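Local coordinates for protein cystatin F (Homo sapiens, PDB 2CH9) that inhibits papain-like cysteine proteases such as papain and cathepsin L, forms a disulfide-linked homodimer, and may take part in immune regulation, at residues A[21-26]-A[57-62]; A[33-38]-A[51-56]; A[45-50]-A[75-80]; A[71-76]-A[105-110]. All blocks are in the same frame, centred on the assembly; numbering follows the deposited sequence.

Contact 1: A[21-26]-A[57-62]; sequences KTIKTN and TRALVQ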
loop_
_atom_site.group_PDB
_atom_site.type_symbol
_atom_site.label_atom_id
_atom_site.label_comp_id
_atom_site.label_asym_id
_atom_site.label_seq_id
_atom_site.Cartn_x
_atom_site.Cartn_y
_atom_site.Cartn_z
ATOM N N LYS A 21 -6.601 4.842 -6.636
ATOM C CA LYS A 21 -7.043 6.022 -7.416
ATOM C C LYS A 21 -7.199 7.209 -6.480
ATOM O O LYS A 21 -7.577 7.065 -5.336
ATOM C CB LYS A 21 -8.411 5.814 -8.102
ATOM C CG LYS A 21 -8.754 4.434 -8.678
ATOM C CD LYS A 21 -7.973 4.072 -9.947
ATOM C CE LYS A 21 -8.854 3.269 -10.899
ATOM N NZ LYS A 21 -9.419 2.035 -10.285
ATOM N N THR A 22 -6.919 8.393 -6.995
ATOM C CA THR A 22 -7.183 9.624 -6.273
ATOM C C THR A 22 -8.645 9.692 -5.811
ATOM O O THR A 22 -9.576 9.306 -6.536
ATOM C CB THR A 22 -6.830 10.862 -7.147
ATOM O OG1 THR A 22 -6.894 12.043 -6.347
ATOM C CG2 THR A 22 -7.793 11.028 -8.345
ATOM N N ILE A 23 -8.837 10.205 -4.605
ATOM C CA ILE A 23 -10.171 10.469 -4.086
ATOM C C ILE A 23 -10.131 11.797 -3.334
ATOM O O ILE A 23 -9.086 12.149 -2.782
ATOM C CB ILE A 23 -10.682 9.273 -3.220
ATOM C CG1 ILE A 23 -12.181 9.427 -2.884
ATOM C CG2 ILE A 23 -9.774 9.034 -1.986
ATOM C CD1 ILE A 23 -12.764 8.194 -2.178
ATOM N N LYS A 24 -11.241 12.548 -3.360
ATOM C CA LYS A 24 -11.341 13.843 -2.682
ATOM C C LYS A 24 -11.089 13.696 -1.190
ATOM O O LYS A 24 -11.530 12.722 -0.577
ATOM C CB LYS A 24 -12.718 14.496 -2.917
ATOM C CG LYS A 24 -13.094 14.671 -4.390
ATOM C CD LYS A 24 -14.203 15.716 -4.584
ATOM C CE LYS A 24 -15.050 15.433 -5.831
ATOM N NZ LYS A 24 -14.256 14.927 -7.001
ATOM N N THR A 25 -10.403 14.673 -0.601
ATOM C CA THR A 25 -9.979 14.562 0.809
ATOM C C THR A 25 -11.129 14.892 1.785
ATOM O O THR A 25 -10.982 14.758 2.999
ATOM C CB THR A 25 -8.730 15.441 1.100
ATOM O OG1 THR A 25 -9.036 16.808 0.795
ATOM C CG2 THR A 25 -7.536 15.013 0.234
ATOM N N ASN A 26 -12.268 15.323 1.247
ATOM C CA ASN A 26 -13.480 15.527 2.050
ATOM C C ASN A 26 -14.572 14.467 1.819
ATOM O O ASN A 26 -15.702 14.625 2.290
ATOM C CB ASN A 26 -14.043 16.955 1.883
ATOM C CG ASN A 26 -14.640 17.208 0.497
ATOM O OD1 ASN A 26 -14.501 16.396 -0.427
ATOM N ND2 ASN A 26 -15.313 18.348 0.352
ATOM N N THR A 57 -4.374 15.863 3.710
ATOM C CA THR A 57 -3.755 16.573 2.597
ATOM C C THR A 57 -3.826 15.794 1.286
ATOM O O THR A 57 -3.972 16.389 0.218
ATOM C CB THR A 57 -2.299 16.995 2.914
ATOM O OG1 THR A 57 -1.664 15.978 3.689
ATOM C CG2 THR A 57 -2.295 18.270 3.729
ATOM N N ARG A 58 -3.743 14.466 1.376
ATOM C CA ARG A 58 -3.765 13.597 0.193
ATOM C C ARG A 58 -4.470 12.291 0.521
ATOM O O ARG A 58 -4.440 11.835 1.659
ATOM C CB ARG A 58 -2.337 13.343 -0.344
ATOM C CG ARG A 58 -1.697 14.590 -0.915
ATOM C CD ARG A 58 -0.381 14.370 -1.659
ATOM N NE ARG A 58 0.766 14.427 -0.748
ATOM C CZ ARG A 58 2.046 14.403 -1.129
ATOM N NH1 ARG A 58 2.365 14.318 -2.419
ATOM N NH2 ARG A 58 3.014 14.445 -0.212
ATOM N N ALA A 59 -5.113 11.699 -0.478
ATOM C CA ALA A 59 -5.889 10.475 -0.267
ATOM C C ALA A 59 -5.960 9.674 -1.566
ATOM O O ALA A 59 -6.208 10.245 -2.639
ATOM C CB ALA A 59 -7.294 10.810 0.207
ATOM N N LEU A 60 -5.757 8.366 -1.445
ATOM C CA LEU A 60 -6.009 7.405 -2.523
ATOM C C LEU A 60 -6.918 6.338 -1.937
ATOM O O LEU A 60 -6.906 6.108 -0.734
ATOM C CB LEU A 60 -4.718 6.720 -3.028
ATOM C CG LEU A 60 -3.611 7.519 -3.717
ATOM C CD1 LEU A 60 -2.289 6.763 -3.744
ATOM C CD2 LEU A 60 -3.995 7.942 -5.149
ATOM N N VAL A 61 -7.709 5.697 -2.787
ATOM C CA VAL A 61 -8.541 4.597 -2.333
ATOM C C VAL A 61 -8.341 3.454 -3.329
ATOM O O VAL A 61 -8.200 3.672 -4.521
ATOM C CB VAL A 61 -10.008 5.013 -2.226
ATOM C CG1 VAL A 61 -10.555 5.439 -3.614
ATOM C CG2 VAL A 61 -10.857 3.912 -1.598
ATOM N N GLN A 62 -8.262 2.236 -2.821
ATOM C CA GLN A 62 -8.094 1.091 -3.680
ATOM C C GLN A 62 -9.184 0.081 -3.358
ATOM O O GLN A 62 -9.482 -0.154 -2.179
ATOM C CB GLN A 62 -6.701 0.505 -3.443
ATOM C CG GLN A 62 -6.366 -0.751 -4.232
ATOM C CD GLN A 62 -4.977 -1.278 -3.893
ATOM O OE1 GLN A 62 -4.482 -1.066 -2.779
ATOM N NE2 GLN A 62 -4.327 -1.927 -4.855
HETATM O O HOH W 1 -6.334 13.580 -2.899
#

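Contact 2: A[33-38]-A[51-56]; sequences AARYSV and FKESRI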
loop_
_atom_site.group_PDB
_atom_site.type_symbol
_atom_site.label_atom_id
_atom_site.label_comp_id
_atom_site.label_asym_id
_atom_site.label_seq_id
_atom_site.Cartn_x
_atom_site.Cartn_y
_atom_site.Cartn_z
ATOM N N ALA A 33 -12.036 7.217 7.519
ATOM C CA ALA A 33 -10.759 6.501 7.538
ATOM C C ALA A 33 -9.689 7.274 8.328
ATOM O O ALA A 33 -8.904 6.681 9.078
ATOM C CB ALA A 33 -10.295 6.187 6.105
ATOM N N ALA A 34 -9.674 8.596 8.171
ATOM C CA ALA A 34 -8.765 9.457 8.928
ATOM C C ALA A 34 -9.062 9.422 10.431
ATOM O O ALA A 34 -8.139 9.515 11.242
ATOM C CB ALA A 34 -8.826 10.884 8.410
ATOM N N ARG A 35 -10.340 9.295 10.795
ATOM C CA ARG A 35 -10.725 9.086 12.197
ATOM C C ARG A 35 -10.217 7.749 12.733
ATOM O O ARG A 35 -9.687 7.683 13.849
ATOM C CB ARG A 35 -12.251 9.198 12.385
ATOM C CG ARG A 35 -12.755 8.906 13.806
ATOM C CD ARG A 35 -12.096 9.802 14.891
ATOM N NE ARG A 35 -12.288 11.226 14.627
ATOM C CZ ARG A 35 -13.398 11.914 14.900
ATOM N NH1 ARG A 35 -14.446 11.329 15.470
ATOM N NH2 ARG A 35 -13.457 13.204 14.593
ATOM N N TYR A 36 -10.381 6.677 11.961
ATOM C CA TYR A 36 -9.792 5.394 12.363
ATOM C C TYR A 36 -8.286 5.490 12.608
ATOM O O TYR A 36 -7.761 4.912 13.570
ATOM C CB TYR A 36 -10.063 4.318 11.334
ATOM C CG TYR A 36 -11.499 3.927 11.250
ATOM C CD1 TYR A 36 -12.272 3.766 12.404
ATOM C CD2 TYR A 36 -12.086 3.663 10.017
ATOM C CE1 TYR A 36 -13.616 3.381 12.314
ATOM C CE2 TYR A 36 -13.418 3.288 9.916
ATOM C CZ TYR A 36 -14.168 3.143 11.061
ATOM O OH TYR A 36 -15.476 2.760 10.944
ATOM N N SER A 37 -7.599 6.234 11.739
ATOM C CA SER A 37 -6.142 6.376 11.823
ATOM C C SER A 37 -5.718 7.001 13.144
ATOM O O SER A 37 -4.824 6.487 13.832
ATOM C CB SER A 37 -5.631 7.229 10.665
ATOM O OG SER A 37 -5.933 6.593 9.452
ATOM N N VAL A 38 -6.375 8.104 13.512
ATOM C CA VAL A 38 -6.001 8.795 14.742
ATOM C C VAL A 38 -6.395 8.009 15.996
ATOM O O VAL A 38 -5.726 8.095 17.028
ATOM C CB VAL A 38 -6.478 10.248 14.775
ATOM C CG1 VAL A 38 -7.990 10.344 15.079
ATOM C CG2 VAL A 38 -5.622 11.032 15.775
ATOM N N PHE A 51 -5.438 12.587 20.633
ATOM C CA PHE A 51 -5.181 13.333 19.407
ATOM C C PHE A 51 -6.385 13.211 18.491
ATOM O O PHE A 51 -7.187 12.299 18.648
ATOM C CB PHE A 51 -3.924 12.809 18.720
ATOM C CG PHE A 51 -2.643 13.317 19.323
ATOM C CD1 PHE A 51 -2.291 12.998 20.633
ATOM C CD2 PHE A 51 -1.771 14.103 18.569
ATOM C CE1 PHE A 51 -1.091 13.467 21.191
ATOM C CE2 PHE A 51 -0.574 14.579 19.114
ATOM C CZ PHE A 51 -0.232 14.258 20.427
ATOM N N LYS A 52 -6.495 14.122 17.527
ATOM C CA LYS A 52 -7.593 14.123 16.568
ATOM C C LYS A 52 -7.060 14.514 15.188
ATOM O O LYS A 52 -6.132 15.336 15.073
ATOM C CB LYS A 52 -8.674 15.108 17.034
ATOM C CG LYS A 52 -9.929 15.216 16.174
ATOM C CD LYS A 52 -10.885 16.238 16.772
ATOM C CE LYS A 52 -12.152 16.370 15.962
ATOM N NZ LYS A 52 -13.072 17.405 16.535
ATOM N N GLU A 53 -7.622 13.921 14.139
ATOM C CA GLU A 53 -7.212 14.287 12.786
ATOM C C GLU A 53 -7.474 15.789 12.590
ATOM O O GLU A 53 -8.547 16.295 12.948
ATOM C CB GLU A 53 -7.929 13.415 11.747
ATOM C CG GLU A 53 -9.426 13.723 11.505
ATOM C CD GLU A 53 -10.372 13.192 12.579
ATOM O OE1 GLU A 53 -9.942 12.560 13.573
ATOM O OE2 GLU A 53 -11.583 13.426 12.427
ATOM N N SER A 54 -6.477 16.510 12.073
ATOM C CA SER A 54 -6.624 17.952 11.885
ATOM C C SER A 54 -6.690 18.371 10.421
ATOM O O SER A 54 -7.289 19.391 10.105
ATOM C CB SER A 54 -5.537 18.739 12.637
ATOM O OG SER A 54 -4.242 18.505 12.110
ATOM N N ARG A 55 -6.082 17.587 9.531
ATOM C CA ARG A 55 -6.061 17.916 8.108
ATOM C C ARG A 55 -5.752 16.673 7.294
ATOM O O ARG A 55 -4.883 15.902 7.657
ATOM C CB ARG A 55 -5.020 19.016 7.829
ATOM C CG ARG A 55 -4.977 19.519 6.400
ATOM C CD ARG A 55 -4.347 20.921 6.317
ATOM N NE ARG A 55 -2.888 20.877 6.404
ATOM C CZ ARG A 55 -2.055 21.319 5.460
ATOM N NH1 ARG A 55 -2.526 21.859 4.337
ATOM N NH2 ARG A 55 -0.741 21.222 5.639
ATOM N N ILE A 56 -6.465 16.484 6.191
ATOM C CA ILE A 56 -6.161 15.399 5.273
ATOM C C ILE A 56 -5.662 16.043 3.997
ATOM O O ILE A 56 -6.426 16.707 3.294
ATOM C CB ILE A 56 -7.394 14.529 4.988
ATOM C CG1 ILE A 56 -7.964 13.989 6.291
ATOM C CG2 ILE A 56 -7.037 13.390 4.015
ATOM C CD1 ILE A 56 -9.412 13.637 6.208
#

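Contact 3: A[45-50]-A[75-80]; sequences TNDMFL and IGRTTC. With FUL (beta-L-fucopyranose), chain B.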
loop_
_atom_site.group_PDB
_atom_site.type_symbol
_atom_site.label_atom_id
_atom_site.label_comp_id
_atom_site.label_asym_id
_atom_site.label_seq_id
_atom_site.Cartn_x
_atom_site.Cartn_y
_atom_site.Cartn_z
ATOM N N THR A 45 -0.170 4.789 21.564
ATOM C CA THR A 45 0.752 5.709 22.218
ATOM C C THR A 45 0.296 5.944 23.653
ATOM O O THR A 45 -0.791 5.520 24.033
ATOM C CB THR A 45 0.848 7.051 21.458
ATOM O OG1 THR A 45 -0.458 7.621 21.308
ATOM C CG2 THR A 45 1.465 6.853 20.076
ATOM N N ASN A 46 1.130 6.607 24.449
ATOM C CA ASN A 46 0.794 6.887 25.837
ATOM C C ASN A 46 0.814 8.356 26.184
ATOM O O ASN A 46 1.393 8.744 27.191
ATOM C CB ASN A 46 1.744 6.155 26.783
ATOM C CG ASN A 46 1.548 4.664 26.758
ATOM O OD1 ASN A 46 0.778 4.112 27.557
ATOM N ND2 ASN A 46 2.231 3.993 25.825
ATOM N N ASP A 47 0.193 9.182 25.358
ATOM C CA ASP A 47 0.050 10.586 25.699
ATOM C C ASP A 47 -0.992 10.691 26.806
ATOM O O ASP A 47 -1.755 9.745 27.054
ATOM C CB ASP A 47 -0.386 11.400 24.475
ATOM C CG ASP A 47 -0.056 12.879 24.611
ATOM O OD1 ASP A 47 1.132 13.250 24.489
ATOM O OD2 ASP A 47 -0.986 13.675 24.841
ATOM N N MET A 48 -1.032 11.833 27.476
ATOM C CA MET A 48 -2.052 12.047 28.479
ATOM C C MET A 48 -3.338 12.612 27.856
ATOM O O MET A 48 -4.416 12.528 28.446
ATOM C CB MET A 48 -1.490 12.886 29.630
ATOM C CG MET A 48 -2.006 14.293 29.785
ATOM S SD MET A 48 -2.017 14.660 31.552
ATOM C CE MET A 48 -3.195 13.431 32.148
ATOM N N PHE A 49 -3.213 13.163 26.651
ATOM C CA PHE A 49 -4.359 13.660 25.888
ATOM C C PHE A 49 -4.634 12.841 24.627
ATOM O O PHE A 49 -3.730 12.212 24.067
ATOM C CB PHE A 49 -4.160 15.128 25.504
ATOM C CG PHE A 49 -4.108 16.068 26.679
ATOM C CD1 PHE A 49 -5.272 16.439 27.345
ATOM C CD2 PHE A 49 -2.893 16.590 27.112
ATOM C CE1 PHE A 49 -5.230 17.311 28.431
ATOM C CE2 PHE A 49 -2.844 17.468 28.206
ATOM C CZ PHE A 49 -4.013 17.826 28.863
ATOM N N LEU A 50 -5.888 12.859 24.184
ATOM C CA LEU A 50 -6.249 12.266 22.902
ATOM C C LEU A 50 -5.840 13.190 21.743
ATOM O O LEU A 50 -5.899 14.420 21.852
ATOM C CB LEU A 50 -7.758 11.990 22.818
ATOM C CG LEU A 50 -8.464 10.993 23.734
ATOM C CD1 LEU A 50 -9.970 11.111 23.515
ATOM C CD2 LEU A 50 -7.991 9.564 23.491
ATOM N N ILE A 75 -2.408 15.052 12.397
ATOM C CA ILE A 75 -3.118 14.869 13.660
ATOM C C ILE A 75 -2.594 15.851 14.699
ATOM O O ILE A 75 -1.428 16.235 14.653
ATOM C CB ILE A 75 -3.024 13.420 14.175
ATOM C CG1 ILE A 75 -1.574 13.043 14.516
ATOM C CG2 ILE A 75 -3.612 12.446 13.137
ATOM C CD1 ILE A 75 -1.460 11.738 15.281
ATOM N N GLY A 76 -3.465 16.269 15.614
ATOM C CA GLY A 76 -3.098 17.247 16.626
ATOM C C GLY A 76 -3.616 16.901 18.007
ATOM O O GLY A 76 -4.675 16.276 18.146
ATOM N N ARG A 77 -2.870 17.312 19.032
ATOM C CA ARG A 77 -3.270 17.060 20.412
ATOM C C ARG A 77 -4.503 17.889 20.769
ATOM O O ARG A 77 -4.560 19.082 20.471
ATOM C CB ARG A 77 -2.120 17.343 21.378
ATOM C CG ARG A 77 -2.436 16.926 22.808
ATOM C CD ARG A 77 -1.341 17.300 23.794
ATOM N NE ARG A 77 -0.228 16.348 23.800
ATOM C CZ ARG A 77 1.050 16.680 23.646
ATOM N NH1 ARG A 77 1.404 17.951 23.483
ATOM N NH2 ARG A 77 1.989 15.740 23.669
ATOM N N THR A 78 -5.495 17.240 21.381
ATOM C CA THR A 78 -6.700 17.918 21.862
ATOM C C THR A 78 -6.619 18.177 23.370
ATOM O O THR A 78 -5.660 17.772 24.032
ATOM C CB THR A 78 -7.989 17.104 21.572
ATOM O OG1 THR A 78 -8.022 15.940 22.406
ATOM C CG2 THR A 78 -8.066 16.683 20.122
ATOM N N THR A 79 -7.641 18.839 23.906
ATOM C CA THR A 79 -7.711 19.145 25.334
ATOM C C THR A 79 -8.465 18.058 26.117
ATOM O O THR A 79 -8.755 18.228 27.305
ATOM C CB THR A 79 -8.404 20.508 25.591
ATOM O OG1 THR A 79 -9.739 20.465 25.076
ATOM C CG2 THR A 79 -7.643 21.648 24.929
ATOM N N CYS A 80 -8.791 16.955 25.443
ATOM C CA CYS A 80 -9.498 15.847 26.067
ATOM C C CYS A 80 -8.522 14.819 26.557
ATOM O O CYS A 80 -7.711 14.314 25.792
ATOM C CB CYS A 80 -10.407 15.150 25.072
ATOM S SG CYS A 80 -11.926 15.973 24.622
HETATM C C1 FUL B . -0.419 -0.896 24.357
HETATM C C2 FUL B . 1.082 -1.156 24.220
HETATM O O2 FUL B . 1.387 -2.493 23.874
HETATM C C3 FUL B . 1.443 -0.159 23.115
HETATM O O3 FUL B . 2.780 -0.310 22.677
HETATM C C4 FUL B . 1.122 1.264 23.614
HETATM O O4 FUL B . 2.068 1.625 24.602
HETATM C C5 FUL B . -0.323 1.362 24.164
HETATM C C6 FUL B . -0.661 2.682 24.842
HETATM O O5 FUL B . -0.607 0.306 25.073
#

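Contact 4: A[71-76]-A[105-110]; sequences LEVEIG and CYSEVW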
loop_
_atom_site.group_PDB
_atom_site.type_symbol
_atom_site.label_atom_id
_atom_site.label_comp_id
_atom_site.label_asym_id
_atom_site.label_seq_id
_atom_site.Cartn_x
_atom_site.Cartn_y
_atom_site.Cartn_z
ATOM N N LEU A 71 -3.711 7.356 3.094
ATOM C CA LEU A 71 -3.974 8.725 3.530
ATOM C C LEU A 71 -2.728 9.432 4.015
ATOM O O LEU A 71 -1.872 8.837 4.662
ATOM C CB LEU A 71 -5.011 8.764 4.654
ATOM C CG LEU A 71 -6.361 8.078 4.490
ATOM C CD1 LEU A 71 -7.165 8.318 5.744
ATOM C CD2 LEU A 71 -7.135 8.600 3.259
ATOM N N GLU A 72 -2.647 10.715 3.670
ATOM C CA GLU A 72 -1.702 11.640 4.256
ATOM C C GLU A 72 -2.550 12.562 5.135
ATOM O O GLU A 72 -3.331 13.368 4.640
ATOM C CB GLU A 72 -0.979 12.431 3.163
ATOM C CG GLU A 72 0.139 13.311 3.650
ATOM C CD GLU A 72 0.780 14.097 2.514
ATOM O OE1 GLU A 72 0.148 15.063 2.001
ATOM O OE2 GLU A 72 1.921 13.761 2.124
ATOM N N VAL A 73 -2.386 12.425 6.442
ATOM C CA VAL A 73 -3.286 13.043 7.412
ATOM C C VAL A 73 -2.459 13.703 8.527
ATOM O O VAL A 73 -1.483 13.125 9.003
ATOM C CB VAL A 73 -4.302 11.993 7.975
ATOM C CG1 VAL A 73 -3.614 10.675 8.310
ATOM C CG2 VAL A 73 -5.076 12.538 9.176
ATOM N N GLU A 74 -2.796 14.936 8.885
ATOM C CA GLU A 74 -2.186 15.576 10.034
ATOM C C GLU A 74 -3.052 15.326 11.267
ATOM O O GLU A 74 -4.279 15.355 11.186
ATOM C CB GLU A 74 -1.987 17.072 9.794
ATOM C CG GLU A 74 -0.815 17.390 8.860
ATOM C CD GLU A 74 -0.815 18.826 8.374
ATOM O OE1 GLU A 74 -1.356 19.713 9.077
ATOM O OE2 GLU A 74 -0.264 19.081 7.279
ATOM N N ILE A 75 -2.408 15.052 12.397
ATOM C CA ILE A 75 -3.118 14.869 13.660
ATOM C C ILE A 75 -2.594 15.851 14.699
ATOM O O ILE A 75 -1.428 16.235 14.653
ATOM C CB ILE A 75 -3.024 13.420 14.175
ATOM C CG1 ILE A 75 -1.574 13.043 14.516
ATOM C CG2 ILE A 75 -3.612 12.446 13.137
ATOM C CD1 ILE A 75 -1.460 11.738 15.281
ATOM N N GLY A 76 -3.465 16.269 15.614
ATOM C CA GLY A 76 -3.098 17.247 16.626
ATOM C C GLY A 76 -3.616 16.901 18.007
ATOM O O GLY A 76 -4.675 16.276 18.146
ATOM N N CYS A 105 1.250 12.150 9.472
ATOM C CA CYS A 105 1.141 10.703 9.370
ATOM C C CYS A 105 0.853 10.228 7.950
ATOM O O CYS A 105 0.275 10.949 7.139
ATOM C CB CYS A 105 0.032 10.182 10.292
ATOM S SG CYS A 105 0.222 10.600 12.024
ATOM N N TYR A 106 1.276 9.007 7.662
ATOM C CA TYR A 106 0.763 8.255 6.545
ATOM C C TYR A 106 0.031 7.051 7.128
ATOM O O TYR A 106 0.540 6.374 8.024
ATOM C CB TYR A 106 1.892 7.795 5.611
ATOM C CG TYR A 106 1.377 6.853 4.544
ATOM C CD1 TYR A 106 0.709 7.345 3.414
ATOM C CD2 TYR A 106 1.510 5.459 4.682
ATOM C CE1 TYR A 106 0.205 6.494 2.451
ATOM C CE2 TYR A 106 1.006 4.596 3.710
ATOM C CZ TYR A 106 0.361 5.126 2.594
ATOM O OH TYR A 106 -0.136 4.287 1.627
ATOM N N SER A 107 -1.168 6.785 6.630
ATOM C CA SER A 107 -1.874 5.601 7.044
ATOM C C SER A 107 -2.509 4.826 5.892
ATOM O O SER A 107 -2.814 5.383 4.822
ATOM C CB SER A 107 -2.945 5.946 8.083
ATOM O OG SER A 107 -4.018 6.624 7.469
ATOM N N GLU A 108 -2.692 3.528 6.130
ATOM C CA GLU A 108 -3.541 2.693 5.290
ATOM C C GLU A 108 -4.621 2.140 6.190
ATOM O O GLU A 108 -4.338 1.677 7.303
ATOM C CB GLU A 108 -2.728 1.592 4.616
ATOM C CG GLU A 108 -1.815 2.162 3.542
ATOM C CD GLU A 108 -0.831 1.186 2.943
ATOM O OE1 GLU A 108 -0.800 -0.022 3.314
ATOM O OE2 GLU A 108 -0.058 1.646 2.078
ATOM N N VAL A 109 -5.859 2.227 5.717
ATOM C CA VAL A 109 -7.034 1.866 6.485
ATOM C C VAL A 109 -7.899 1.019 5.567
ATOM O O VAL A 109 -8.272 1.462 4.461
ATOM C CB VAL A 109 -7.850 3.126 6.872
ATOM C CG1 VAL A 109 -9.118 2.743 7.605
ATOM C CG2 VAL A 109 -7.007 4.102 7.699
ATOM N N TRP A 110 -8.212 -0.194 6.007
ATOM C CA TRP A 110 -9.023 -1.115 5.219
ATOM C C TRP A 110 -10.416 -1.185 5.824
ATOM O O TRP A 110 -10.565 -1.516 7.007
ATOM C CB TRP A 110 -8.378 -2.507 5.191
ATOM C CG TRP A 110 -9.089 -3.510 4.301
ATOM C CD1 TRP A 110 -9.463 -3.343 2.984
ATOM C CD2 TRP A 110 -9.488 -4.838 4.660
ATOM N NE1 TRP A 110 -10.071 -4.482 2.517
ATOM C CE2 TRP A 110 -10.100 -5.416 3.519
ATOM C CE3 TRP A 110 -9.373 -5.600 5.826
ATOM C CZ2 TRP A 110 -10.609 -6.721 3.522
ATOM C CZ3 TRP A 110 -9.879 -6.888 5.829
ATOM C CH2 TRP A 110 -10.490 -7.438 4.678
#

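Contact 1: A[21-26]-A[57-62]
Lys21 and Val61 form an antiparallel hydrogen-bonded pair at the edge of the cystatin sheet. Lys21 N gives a nearly straight bond to Val61 O at 2.9 Å, with an angle of 171° at the hydrogen. Val61 N returns one to Lys21 O, and the CA-H of Leu60 also leans on that oxygen. One step on, Ile23 N reaches Ala59 O over 3.3 Å. It sits above the carbonyl plane there, just past the last paired residue, Thr22.

The tight part is apolar. Ile23 has CG1 anti to its backbone N (chi1 -170°). This lays CD1 against Val61 CG1 at 3.8 Å, while CG2 rests on Ala59 CB at 3.8 Å. On the other face, Leu60 CD2 approaches Thr22 N to 3.5 Å.

The loose side begins past Ile23. A water replaces the direct bond: it donates to Ile23 O at 3.1 Å and accepts from Ala59 N. Thr25 touches through its methyl CG2, 3.8 Å from Thr57 O. Thr22 turns its side chain away, and the largely exposed Lys21 chain packs on Arg58 of the second subunit.

Gln62 opens the secondary area of contact, and its NE2 is hydrogen-bonded to Gly18 O at the reactive site.

Strand 21-22 is the outermost strand on this side of the sheet. Ile23 and Ala59 both pack on Val30 of helix 28-44. Strand 67-78 flanks strand 49-63 across its far edge, with Ala59 on Leu71 and Val61 on Tyr69.

Contact 2: A[33-38]-A[51-56]
Two bends, at chi2 (56°) and chi3 (57°), fold the Arg35 chain back so that its guanidinium meets the carboxylate of Glu53. Glu53 in turn has CG between its backbone N and carbonyl carbon, with a further bend at chi2, which turns the acid toward the helix. The grip is side-on and two-pronged. Arg35 NE donates to Glu53 OE1 at 2.9 Å, close to straight and in the guanidinium plane. Arg35 NH2 donates to Glu53 OE2 at 2.9 Å, using the syn lone pair, but along a more bent path. The two flat groups are not coplanar. The remaining nitrogen, Arg35 NH1, pairs with Asp89, so the guanidinium has two acidic partners, which probably balance its charge.

Packing contacts flank the salt bridge. Ala34 CB meets Ile56 CD1 at 3.6 Å. Val38 CG2 lies over the backbone of Phe51, 3.5 Å from Phe51 O, and touches Phe51 CB at 3.8 Å. Val38 CG1 lies 3.3 Å from Glu53 OE1. Lys52 passes its CE by Arg35 NH2 at 3.7 Å; its NZ is hydrogen-bonded to Cys91 O.

Ser54 and Arg55 form a classic beta bulge opposite Glu74, just beyond the salt bridge. The axes of segments 33-38 and 51-56 run 139° apart. This is the cystatin fold: one long helix laid on a curved antiparallel sheet that wraps it.

Contact 3: A[45-50]-A[75-80]
Asp47 and Arg77 form a salt bridge at one end of the beta hairpin made by strands 49-63 and 67-78. Arg77 meets the acid side-on, one nitrogen to each oxygen. Arg77 NH2 donates to Asp47 OD1 at 2.8 Å, and Arg77 NE to Asp47 OD2 at 3.0 Å. Both acceptors lie near the guanidinium plane, and the two flat groups are only 13° apart.

Phe49 lies beside this pair. Its CB is 3.4 Å from Thr78 O, and its CD2 touches Arg77 CD. The ring edge faces the Cys80 carbonyl, and Met48 CG lies over one ring face, toward its rim. Next to it the backbones join: Leu50 N donates to Cys80 O, and Thr78 N to Leu50 O.

The next layer sets the groups in place. Asp47 OD2 also accepts from Phe49 N, from the opposite face of its plane, making an Asx turn that fixes the carboxylate. Arg77 NH1 is hydrogen-bonded to Leu99 O. Cys80 is tied to Cys91 by a disulfide. On the outer side, Asn46 ND2 donates to O4 of a fucose of the glycan at 2.7 Å.

The Thr78 hydroxyl has two partners. It stands between the backbone N and the carbonyl carbon (chi1 70°), where it accepts from Cys80 N in an ST turn and donates to Leu50 O from above the carbonyl plane, over 2.7 Å.

Contact 4: A[71-76]-A[105-110]
Cys105 pairs with Val73 in the middle of the antiparallel cystatin sheet, where strands 67-78 and 102-112 lie side by side. Its CB sits 3.6 Å from Val73 O. With SG anti to the carbonyl carbon (chi1 -57°), the sulfur turns toward Ile75 and touches CD1 at 3.8 Å and CG1 at 3.9 Å. SG ends in a disulfide to Cys125 of strand 117-126, so this one side chain links three strands.

Two hydrogen-bonded pairs hold the backbones. Val73 N and Cys105 N exchange bonds with each other's carbonyls. Leu71 and Ser107 do the same, with Leu71 N to Ser107 O in the carbonyl plane. Between them, Glu72 and Tyr106 form a non-hydrogen-bonded pair.

Leu71, Val73, Cys105 and Ser107 line the helix side of the sheet, where Leu71 packs on Ala33 and Ser107 OG is hydrogen-bonded to Ser37 OG of helix 28-44. Glu72 and Tyr106 lie on the other face. There Glu72 is held by Thr57 and Arg58, and Phe19 of the second subunit packs on it. The Tyr106 hydroxyl donates to the anti lone pair of Glu108 OE2 at 2.7 Å.

From the N terminus, the chain enters edge strand 21-22, runs through helix 28-44, and returns along strand 49-63. Contact 1 closes that loop on the sheet edge. Contact 2 nests inside it and seats the helix on the same strand; Thr25 packs against Ile56 where the two meet. Contact 3 begins between the segments of contact 2 and ends after both contacts have closed, so it crosses contacts 1 and 2. It fastens the two ends of the hairpin. Contact 4 opens after contacts 1 and 2 have closed, shares Ile75 and Gly76 with contact 3, and adds strand 102-112. Glu72 and Glu74 tie it to contacts 1 and 2.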